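Local coordinates for putative aminotransferase (Actinomadura melliaura, PDB 4ZWV), which probably acts as a pyridoxal phosphate-dependent sugar aminotransferase in making the aminopentose of the indolocarbazole AT2433, at residues 70-84 with 118-131. Residues are numbered along the deposited sequence; the frame is centred on the assembly and turned at random. Where two conformers were deposited one is given.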
ATOM      1  N   ALA A  70      -5.867 -22.637   0.837  1.00 15.28           N
ATOM      2  CA  ALA A  70      -6.912 -23.273   1.624  1.00 14.02           C
ATOM      3  C   ALA A  70      -8.264 -22.998   0.982  1.00 15.08           C
ATOM      4  O   ALA A  70      -8.446 -21.939   0.363  1.00 15.89           O
ATOM      5  CB  ALA A  70      -6.875 -22.766   3.063  1.00 14.84           C
ATOM      6  N   PRO A  71      -9.208 -23.945   1.113  1.00 14.33           N
ATOM      7  CA  PRO A  71     -10.546 -23.776   0.534  1.00 21.90           C
ATOM      8  C   PRO A  71     -11.296 -22.617   1.183  1.00 17.07           C
ATOM      9  O   PRO A  71     -11.013 -22.262   2.328  1.00 14.80           O
ATOM     10  CB  PRO A  71     -11.227 -25.117   0.827  1.00 19.95           C
ATOM     11  CG  PRO A  71     -10.539 -25.622   2.050  1.00 18.98           C
ATOM     12  CD  PRO A  71      -9.103 -25.197   1.887  1.00 15.56           C
ATOM     13  N   GLU A  72     -12.249 -22.033   0.463  0.62 17.13           N
ATOM     14  CA  GLU A  72     -12.990 -20.892   0.992  0.62 15.54           C
ATOM     15  C   GLU A  72     -13.770 -21.227   2.257  0.62 15.24           C
ATOM     16  O   GLU A  72     -13.971 -20.362   3.104  0.62 17.23           O
ATOM     17  CB  GLU A  72     -13.950 -20.352  -0.072  0.62 20.32           C
ATOM     18  CG  GLU A  72     -13.255 -19.737  -1.267  0.62 21.98           C
ATOM     19  CD  GLU A  72     -12.485 -18.480  -0.903  0.62 31.76           C
ATOM     20  OE1 GLU A  72     -13.130 -17.428  -0.713  0.62 43.34           O
ATOM     21  OE2 GLU A  72     -11.242 -18.540  -0.803  0.62 27.94           O
ATOM     22  N   GLU A  73     -14.199 -22.479   2.405  1.00 14.65           N
ATOM     23  CA  GLU A  73     -14.939 -22.868   3.603  1.00 16.17           C
ATOM     24  C   GLU A  73     -14.066 -22.844   4.863  1.00 15.12           C
ATOM     25  O   GLU A  73     -14.579 -22.873   5.977  1.00 19.50           O
ATOM     26  CB  GLU A  73     -15.595 -24.243   3.431  1.00 20.14           C
ATOM     27  CG  GLU A  73     -14.639 -25.375   3.124  1.00 22.26           C
ATOM     28  CD  GLU A  73     -14.449 -25.610   1.629  1.00 27.77           C
ATOM     29  OE1 GLU A  73     -14.016 -26.725   1.269  1.00 26.79           O
ATOM     30  OE2 GLU A  73     -14.718 -24.691   0.814  1.00 22.00           O
ATOM     31  N   ARG A  74     -12.747 -22.839   4.693  1.00 14.10           N
ATOM     32  CA  ARG A  74     -11.873 -22.569   5.833  1.00 12.12           C
ATOM     33  C   ARG A  74     -11.700 -21.058   5.901  1.00 10.96           C
ATOM     34  O   ARG A  74     -10.773 -20.500   5.333  1.00 13.00           O
ATOM     35  CB  ARG A  74     -10.541 -23.313   5.714  1.00 13.95           C
ATOM     36  CG  ARG A  74     -10.684 -24.777   6.165  1.00 17.12           C
ATOM     37  CD  ARG A  74      -9.461 -25.611   5.838  1.00 20.12           C
ATOM     38  NE  ARG A  74      -8.250 -25.009   6.374  1.00 20.88           N
ATOM     39  CZ  ARG A  74      -7.032 -25.233   5.890  1.00 19.29           C
ATOM     40  NH1 ARG A  74      -6.872 -26.055   4.853  1.00 17.91           N
ATOM     41  NH2 ARG A  74      -5.977 -24.644   6.440  1.00 18.93           N
ATOM     42  N   ASP A  75     -12.655 -20.403   6.555  1.00 13.11           N
ATOM     43  CA  ASP A  75     -12.774 -18.952   6.492  1.00 12.08           C
ATOM     44  C   ASP A  75     -12.295 -18.241   7.748  1.00 14.85           C
ATOM     45  O   ASP A  75     -12.363 -17.017   7.828  1.00 17.14           O
ATOM     46  CB  ASP A  75     -14.233 -18.557   6.216  1.00 13.36           C
ATOM     47  CG  ASP A  75     -15.182 -18.947   7.344  1.00 19.02           C
ATOM     48  OD1 ASP A  75     -14.874 -19.871   8.119  1.00 17.37           O
ATOM     49  OD2 ASP A  75     -16.274 -18.341   7.444  1.00 24.84           O
ATOM     50  N   GLU A  76     -11.776 -19.009   8.692  0.65 11.89           N
ATOM     51  CA  GLU A  76     -11.425 -18.486   9.998  0.65 11.11           C
ATOM     52  C   GLU A  76      -9.929 -18.227  10.142  0.65 10.94           C
ATOM     53  O   GLU A  76      -9.108 -19.104   9.876  0.65 13.84           O
ATOM     54  CB  GLU A  76     -11.901 -19.473  11.061  0.65 13.84           C
ATOM     55  CG  GLU A  76     -11.416 -19.230  12.462  0.65 15.12           C
ATOM     56  CD  GLU A  76     -11.893 -20.325  13.396  0.65 17.68           C
ATOM     57  OE1 GLU A  76     -12.840 -20.074  14.174  0.65 16.06           O
ATOM     58  OE2 GLU A  76     -11.342 -21.449  13.337  0.65 18.06           O
ATOM     59  N   VAL A  77      -9.571 -17.026  10.583  1.00 10.87           N
ATOM     60  CA  VAL A  77      -8.190 -16.767  10.975  1.00 10.48           C
ATOM     61  C   VAL A  77      -8.203 -16.467  12.462  1.00 11.63           C
ATOM     62  O   VAL A  77      -8.959 -15.613  12.917  1.00 10.92           O
ATOM     63  CB  VAL A  77      -7.565 -15.592  10.214  1.00  9.85           C
ATOM     64  CG1 VAL A  77      -6.120 -15.374  10.682  1.00 10.23           C
ATOM     65  CG2 VAL A  77      -7.605 -15.861   8.711  1.00 12.24           C
ATOM     66  N   LEU A  78      -7.375 -17.185  13.214  1.00  9.27           N
ATOM     67  CA  LEU A  78      -7.280 -16.998  14.660  1.00  8.89           C
ATOM     68  C   LEU A  78      -6.258 -15.911  14.964  1.00  9.27           C
ATOM     69  O   LEU A  78      -5.149 -15.933  14.448  1.00 10.79           O
ATOM     70  CB  LEU A  78      -6.900 -18.317  15.330  1.00  8.96           C
ATOM     71  CG  LEU A  78      -7.978 -19.387  15.230  1.00 12.96           C
ATOM     72  CD1 LEU A  78      -7.443 -20.807  15.453  1.00 15.24           C
ATOM     73  CD2 LEU A  78      -9.024 -19.077  16.260  1.00 20.31           C
ATOM     74  N   SER A  79      -6.643 -14.958  15.802  1.00  8.94           N
ATOM     75  CA  SER A  79      -5.797 -13.809  16.089  1.00  9.33           C
ATOM     76  C   SER A  79      -6.210 -13.246  17.440  1.00 11.76           C
ATOM     77  O   SER A  79      -7.354 -13.422  17.858  1.00 12.12           O
ATOM     78  CB  SER A  79      -5.953 -12.755  14.984  1.00  9.47           C
ATOM     79  OG  SER A  79      -5.044 -11.686  15.146  1.00 10.78           O
ATOM     80  N   THR A  80      -5.288 -12.580  18.128  0.56 10.55           N
ATOM     81  CA  THR A  80      -5.642 -11.912  19.380  0.56 10.45           C
ATOM     82  C   THR A  80      -5.983 -10.449  19.090  0.56 10.59           C
ATOM     83  O   THR A  80      -5.513  -9.876  18.103  0.56 12.48           O
ATOM     84  CB  THR A  80      -4.509 -11.996  20.435  0.56 13.51           C
ATOM     85  OG1 THR A  80      -5.063 -11.871  21.749  0.56 12.30           O
ATOM     86  CG2 THR A  80      -3.487 -10.895  20.243  0.56 10.73           C
ATOM     87  N   PRO A  81      -6.833  -9.841  19.931  1.00  9.17           N
ATOM     88  CA  PRO A  81      -7.153  -8.429  19.719  1.00  9.86           C
ATOM     89  C   PRO A  81      -6.157  -7.467  20.350  1.00 11.65           C
ATOM     90  O   PRO A  81      -6.272  -6.265  20.111  1.00 11.66           O
ATOM     91  CB  PRO A  81      -8.529  -8.272  20.367  1.00 12.77           C
ATOM     92  CG  PRO A  81      -8.584  -9.335  21.408  1.00 13.78           C
ATOM     93  CD  PRO A  81      -7.691 -10.468  20.956  1.00 12.77           C
ATOM     94  N   LEU A  82      -5.198  -7.975  21.118  1.00 11.03           N
ATOM     95  CA  LEU A  82      -4.189  -7.117  21.725  1.00 11.45           C
ATOM     96  C   LEU A  82      -3.042  -6.967  20.734  1.00 10.75           C
ATOM     97  O   LEU A  82      -1.981  -7.595  20.853  1.00 12.19           O
ATOM     98  CB  LEU A  82      -3.720  -7.684  23.062  1.00 11.97           C
ATOM     99  CG  LEU A  82      -2.784  -6.745  23.831  1.00 13.04           C
ATOM    100  CD1 LEU A  82      -3.510  -5.457  24.190  1.00 15.25           C
ATOM    101  CD2 LEU A  82      -2.247  -7.412  25.081  1.00 14.11           C
ATOM    102  N   THR A  83      -3.268  -6.119  19.741  0.62  9.59           N
ATOM    103  CA  THR A  83      -2.263  -5.832  18.736  0.62 12.09           C
ATOM    104  C   THR A  83      -2.648  -4.545  18.031  0.62  9.37           C
ATOM    105  O   THR A  83      -3.696  -3.956  18.328  0.62 10.34           O
ATOM    106  CB  THR A  83      -2.119  -6.984  17.715  0.62 11.26           C
ATOM    107  OG1 THR A  83      -1.074  -6.680  16.778  0.62 10.74           O
ATOM    108  CG2 THR A  83      -3.419  -7.214  16.974  0.62 13.78           C
ATOM    109  N   PHE A  84      -1.791  -4.097  17.121  1.00 10.27           N
ATOM    110  CA  PHE A  84      -2.108  -2.933  16.309  1.00  9.89           C
ATOM    111  C   PHE A  84      -3.164  -3.368  15.296  1.00 10.70           C
ATOM    112  O   PHE A  84      -3.178  -4.522  14.860  1.00 10.36           O
ATOM    113  CB  PHE A  84      -0.865  -2.376  15.612  1.00 10.14           C
ATOM    114  CG  PHE A  84      -1.140  -1.162  14.773  1.00 10.58           C
ATOM    115  CD1 PHE A  84      -1.650  -0.012  15.352  1.00 15.07           C
ATOM    116  CD2 PHE A  84      -0.883  -1.171  13.408  1.00 10.71           C
ATOM    117  CE1 PHE A  84      -1.909   1.116  14.592  1.00 18.32           C
ATOM    118  CE2 PHE A  84      -1.137  -0.044  12.639  1.00 11.78           C
ATOM    119  CZ  PHE A  84      -1.654   1.101  13.233  1.00 16.41           C
ATOM    120  N   LYS A 118      -9.455 -23.421  20.159  1.00 13.38           N
ATOM    121  CA  LYS A 118     -10.259 -22.736  19.146  1.00 12.10           C
ATOM    122  C   LYS A 118      -9.946 -23.134  17.706  1.00 13.57           C
ATOM    123  O   LYS A 118     -10.651 -22.736  16.784  1.00 16.18           O
ATOM    124  CB  LYS A 118     -10.120 -21.228  19.325  1.00 13.19           C
ATOM    125  CG  LYS A 118     -10.920 -20.740  20.529  1.00 15.34           C
ATOM    126  CD  LYS A 118     -10.651 -19.286  20.847  1.00 12.54           C
ATOM    127  CE  LYS A 118     -11.656 -18.785  21.875  1.00 15.11           C
ATOM    128  NZ  LYS A 118     -11.279 -17.447  22.412  1.00 13.43           N
ATOM    129  N   ILE A 119      -8.893 -23.916  17.504  1.00 15.09           N
ATOM    130  CA  ILE A 119      -8.647 -24.464  16.170  1.00 12.31           C
ATOM    131  C   ILE A 119      -9.815 -25.384  15.813  1.00 12.69           C
ATOM    132  O   ILE A 119     -10.259 -26.198  16.631  1.00 15.77           O
ATOM    133  CB  ILE A 119      -7.313 -25.215  16.113  1.00 13.51           C
ATOM    134  CG1 ILE A 119      -6.165 -24.230  16.270  1.00 13.91           C
ATOM    135  CG2 ILE A 119      -7.177 -26.000  14.805  1.00 16.89           C
ATOM    136  CD1 ILE A 119      -4.809 -24.892  16.422  1.00 17.45           C
ATOM    137  N   SER A 120     -10.343 -25.218  14.607  1.00 15.48           N
ATOM    138  CA  SER A 120     -11.564 -25.906  14.207  1.00 19.11           C
ATOM    139  C   SER A 120     -11.457 -26.322  12.743  1.00 14.80           C
ATOM    140  O   SER A 120     -10.496 -25.940  12.066  1.00 14.36           O
ATOM    141  CB  SER A 120     -12.784 -24.998  14.419  1.00 19.78           C
ATOM    142  OG  SER A 120     -12.871 -24.028  13.399  1.00 19.01           O
ATOM    143  N   PRO A 121     -12.443 -27.095  12.245  1.00 16.90           N
ATOM    144  CA  PRO A 121     -12.431 -27.411  10.813  1.00 15.44           C
ATOM    145  C   PRO A 121     -12.468 -26.177   9.913  1.00 17.73           C
ATOM    146  O   PRO A 121     -12.121 -26.293   8.743  1.00 17.11           O
ATOM    147  CB  PRO A 121     -13.696 -28.257  10.640  1.00 14.65           C
ATOM    148  CG  PRO A 121     -13.880 -28.919  11.965  1.00 17.53           C
ATOM    149  CD  PRO A 121     -13.455 -27.888  12.969  1.00 18.05           C
ATOM    150  N   ALA A 122     -12.845 -25.014  10.447  1.00 15.58           N
ATOM    151  CA  ALA A 122     -12.870 -23.789   9.650  1.00 14.87           C
ATOM    152  C   ALA A 122     -11.571 -22.988   9.681  1.00 14.27           C
ATOM    153  O   ALA A 122     -11.450 -21.983   8.985  1.00 14.34           O
ATOM    154  CB  ALA A 122     -14.024 -22.891  10.107  1.00 16.29           C
ATOM    155  N   THR A 123     -10.599 -23.421  10.477  1.00 13.08           N
ATOM    156  CA  THR A 123      -9.379 -22.641  10.655  1.00 12.78           C
ATOM    157  C   THR A 123      -8.506 -22.628   9.415  1.00 13.15           C
ATOM    158  O   THR A 123      -8.039 -23.667   8.935  1.00 13.98           O
ATOM    159  CB  THR A 123      -8.541 -23.160  11.822  1.00 12.79           C
ATOM    160  OG1 THR A 123      -9.328 -23.123  13.011  1.00 14.06           O
ATOM    161  CG2 THR A 123      -7.320 -22.286  12.014  1.00 13.25           C
ATOM    162  N   ARG A 124      -8.302 -21.428   8.893  1.00 11.50           N
ATOM    163  CA  ARG A 124      -7.476 -21.228   7.733  1.00 11.03           C
ATOM    164  C   ARG A 124      -6.012 -20.963   8.091  1.00 15.17           C
ATOM    165  O   ARG A 124      -5.078 -21.504   7.486  1.00 17.74           O
ATOM    166  CB  ARG A 124      -8.058 -20.032   6.967  1.00 17.51           C
ATOM    167  CG  ARG A 124      -7.302 -19.590   5.779  1.00 18.90           C
ATOM    168  CD  ARG A 124      -8.054 -18.471   5.049  1.00 12.04           C
ATOM    169  NE  ARG A 124      -7.573 -18.423   3.680  1.00 16.96           N
ATOM    170  CZ  ARG A 124      -8.033 -19.195   2.708  1.00 16.76           C
ATOM    171  NH1 ARG A 124      -7.512 -19.108   1.499  1.00 22.75           N
ATOM    172  NH2 ARG A 124      -9.022 -20.056   2.946  1.00 15.75           N
ATOM    173  N   ALA A 125      -5.822 -20.161   9.128  1.00 12.28           N
ATOM    174  CA  ALA A 125      -4.498 -19.683   9.505  1.00 11.59           C
ATOM    175  C   ALA A 125      -4.547 -19.104  10.897  1.00 10.79           C
ATOM    176  O   ALA A 125      -5.627 -18.860  11.447  1.00 10.53           O
ATOM    177  CB  ALA A 125      -3.985 -18.625   8.520  1.00 12.44           C
ATOM    178  N   ILE A 126      -3.361 -18.882  11.452  1.00  9.13           N
ATOM    179  CA  ILE A 126      -3.197 -18.257  12.752  1.00 10.43           C
ATOM    180  C   ILE A 126      -2.189 -17.140  12.587  1.00  8.79           C
ATOM    181  O   ILE A 126      -1.142 -17.377  12.012  1.00 10.15           O
ATOM    182  CB  ILE A 126      -2.692 -19.271  13.796  1.00  9.36           C
ATOM    183  CG1 ILE A 126      -3.658 -20.457  13.907  1.00 11.50           C
ATOM    184  CG2 ILE A 126      -2.479 -18.586  15.154  1.00 12.96           C
ATOM    185  CD1 ILE A 126      -2.973 -21.723  14.416  1.00 14.23           C
ATOM    186  N   ILE A 127      -2.519 -15.926  13.016  1.00  9.16           N
ATOM    187  CA  ILE A 127      -1.511 -14.862  13.047  1.00  7.61           C
ATOM    188  C   ILE A 127      -1.059 -14.707  14.486  1.00  9.56           C
ATOM    189  O   ILE A 127      -1.883 -14.502  15.380  1.00 10.84           O
ATOM    190  CB  ILE A 127      -2.038 -13.519  12.499  1.00  9.06           C
ATOM    191  CG1 ILE A 127      -2.516 -13.698  11.046  1.00 11.14           C
ATOM    192  CG2 ILE A 127      -0.948 -12.461  12.574  1.00 10.89           C
ATOM    193  CD1 ILE A 127      -2.972 -12.392  10.372  1.00 13.93           C
ATOM    194  N   VAL A 128       0.240 -14.857  14.728  1.00  9.01           N
ATOM    195  CA  VAL A 128       0.748 -14.688  16.087  1.00  8.44           C
ATOM    196  C   VAL A 128       1.594 -13.425  16.119  1.00 10.49           C
ATOM    197  O   VAL A 128       2.378 -13.167  15.205  1.00 11.46           O
ATOM    198  CB  VAL A 128       1.552 -15.908  16.583  1.00 10.95           C
ATOM    199  CG1 VAL A 128       0.667 -17.160  16.600  1.00 13.97           C
ATOM    200  CG2 VAL A 128       2.800 -16.146  15.756  1.00 14.39           C
ATOM    201  N   VAL A 129       1.388 -12.614  17.147  1.00  8.06           N
ATOM    202  CA  VAL A 129       2.063 -11.327  17.250  1.00 10.28           C
ATOM    203  C   VAL A 129       3.076 -11.349  18.382  1.00  8.48           C
ATOM    204  O   VAL A 129       2.726 -11.633  19.534  1.00  9.33           O
ATOM    205  CB  VAL A 129       1.060 -10.176  17.473  1.00  8.93           C
ATOM    206  CG1 VAL A 129       1.799  -8.839  17.536  1.00 11.01           C
ATOM    207  CG2 VAL A 129       0.044 -10.141  16.342  1.00  9.54           C
ATOM    208  N   HIS A 130       4.331 -11.059  18.052  1.00  8.16           N
ATOM    209  CA  HIS A 130       5.381 -10.948  19.067  1.00  9.18           C
ATOM    210  C   HIS A 130       5.255  -9.567  19.709  1.00 10.02           C
ATOM    211  O   HIS A 130       6.051  -8.654  19.464  1.00 11.79           O
ATOM    212  CB  HIS A 130       6.757 -11.167  18.448  1.00  9.11           C
ATOM    213  CG  HIS A 130       6.895 -12.467  17.717  1.00 10.27           C
ATOM    214  ND1 HIS A 130       6.853 -13.693  18.350  1.00 12.32           N
ATOM    215  CD2 HIS A 130       7.092 -12.728  16.403  1.00  9.33           C
ATOM    216  CE1 HIS A 130       7.023 -14.652  17.456  1.00 13.44           C
ATOM    217  NE2 HIS A 130       7.163 -14.091  16.263  1.00 10.10           N
ATOM    218  N   TRP A 131       4.218  -9.435  20.531  1.00 10.26           N
ATOM    219  CA  TRP A 131       3.715  -8.142  20.978  1.00  9.83           C
ATOM    220  C   TRP A 131       4.709  -7.392  21.860  1.00 10.16           C
ATOM    221  O   TRP A 131       5.259  -7.956  22.803  1.00 11.71           O
ATOM    222  CB  TRP A 131       2.390  -8.361  21.709  1.00 12.46           C
ATOM    223  CG  TRP A 131       1.704  -7.116  22.190  1.00 11.94           C
ATOM    224  CD1 TRP A 131       1.395  -6.800  23.488  1.00 14.78           C
ATOM    225  CD2 TRP A 131       1.240  -6.032  21.389  1.00 12.62           C
ATOM    226  NE1 TRP A 131       0.756  -5.581  23.535  1.00 15.60           N
ATOM    227  CE2 TRP A 131       0.651  -5.089  22.260  1.00 14.86           C
ATOM    228  CE3 TRP A 131       1.268  -5.759  20.018  1.00 12.27           C
ATOM    229  CZ2 TRP A 131       0.096  -3.893  21.799  1.00 17.84           C
ATOM    230  CZ3 TRP A 131       0.711  -4.570  19.561  1.00 16.88           C
ATOM    231  CH2 TRP A 131       0.128  -3.655  20.452  1.00 16.49           C
TER
HETATM  232  O   HOH W   1      -6.284 -20.517  -1.132  1.00 34.29           O
HETATM  233  O   HOH W   2     -12.978 -21.565  16.537  1.00 23.18           O
HETATM  234  O   HOH W   3      -2.798 -12.268  16.600  1.00 13.08           O
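R124 reaches across to the turn at 71-74, its chain extended from CG to NE with CG anti to the backbone N (chi1 176°). CB lies 3.2 Å from both R74 O and E76 O; CG, CD and, more distantly, NE pass R74 O, and CZ comes up to A70 O and CB. At the tip, NH2 gives R74 O a fairly straight bond of 3.0 Å, in the guanidinium plane, and a weak one to P71 O; NH1 donates to A70 O from above that carbonyl's plane, while A70 CB covers one face of the group. With an alanine here, the carbonyls of A70, P71 and R74 would probably lose their shared side-chain donor, and the turn would be held less firmly. R74 answers with its NE, bonded to T123 O at 2.9 Å.

Strands 76-79 and 123-129 pair in parallel within the mixed seven-stranded sheet of the fold type I large domain, strand 97-100 flanking 76-79 on its other edge. A beta bulge shifts the register between E76 and V77. The extended side chain of E76 brings OE2 to two hydroxyl donors, T123 OG1 at 2.6 Å and S120 OG at 3.0 Å, while OE1 bonds T99. L78 CD1 touches both I119 CG1 and T123 CG2. At the far end T83 CA sits over the six-membered ring of W131, 3.8 Å from its centroid; the indole neighbours H164, a pyridoxal phosphate-binding residue.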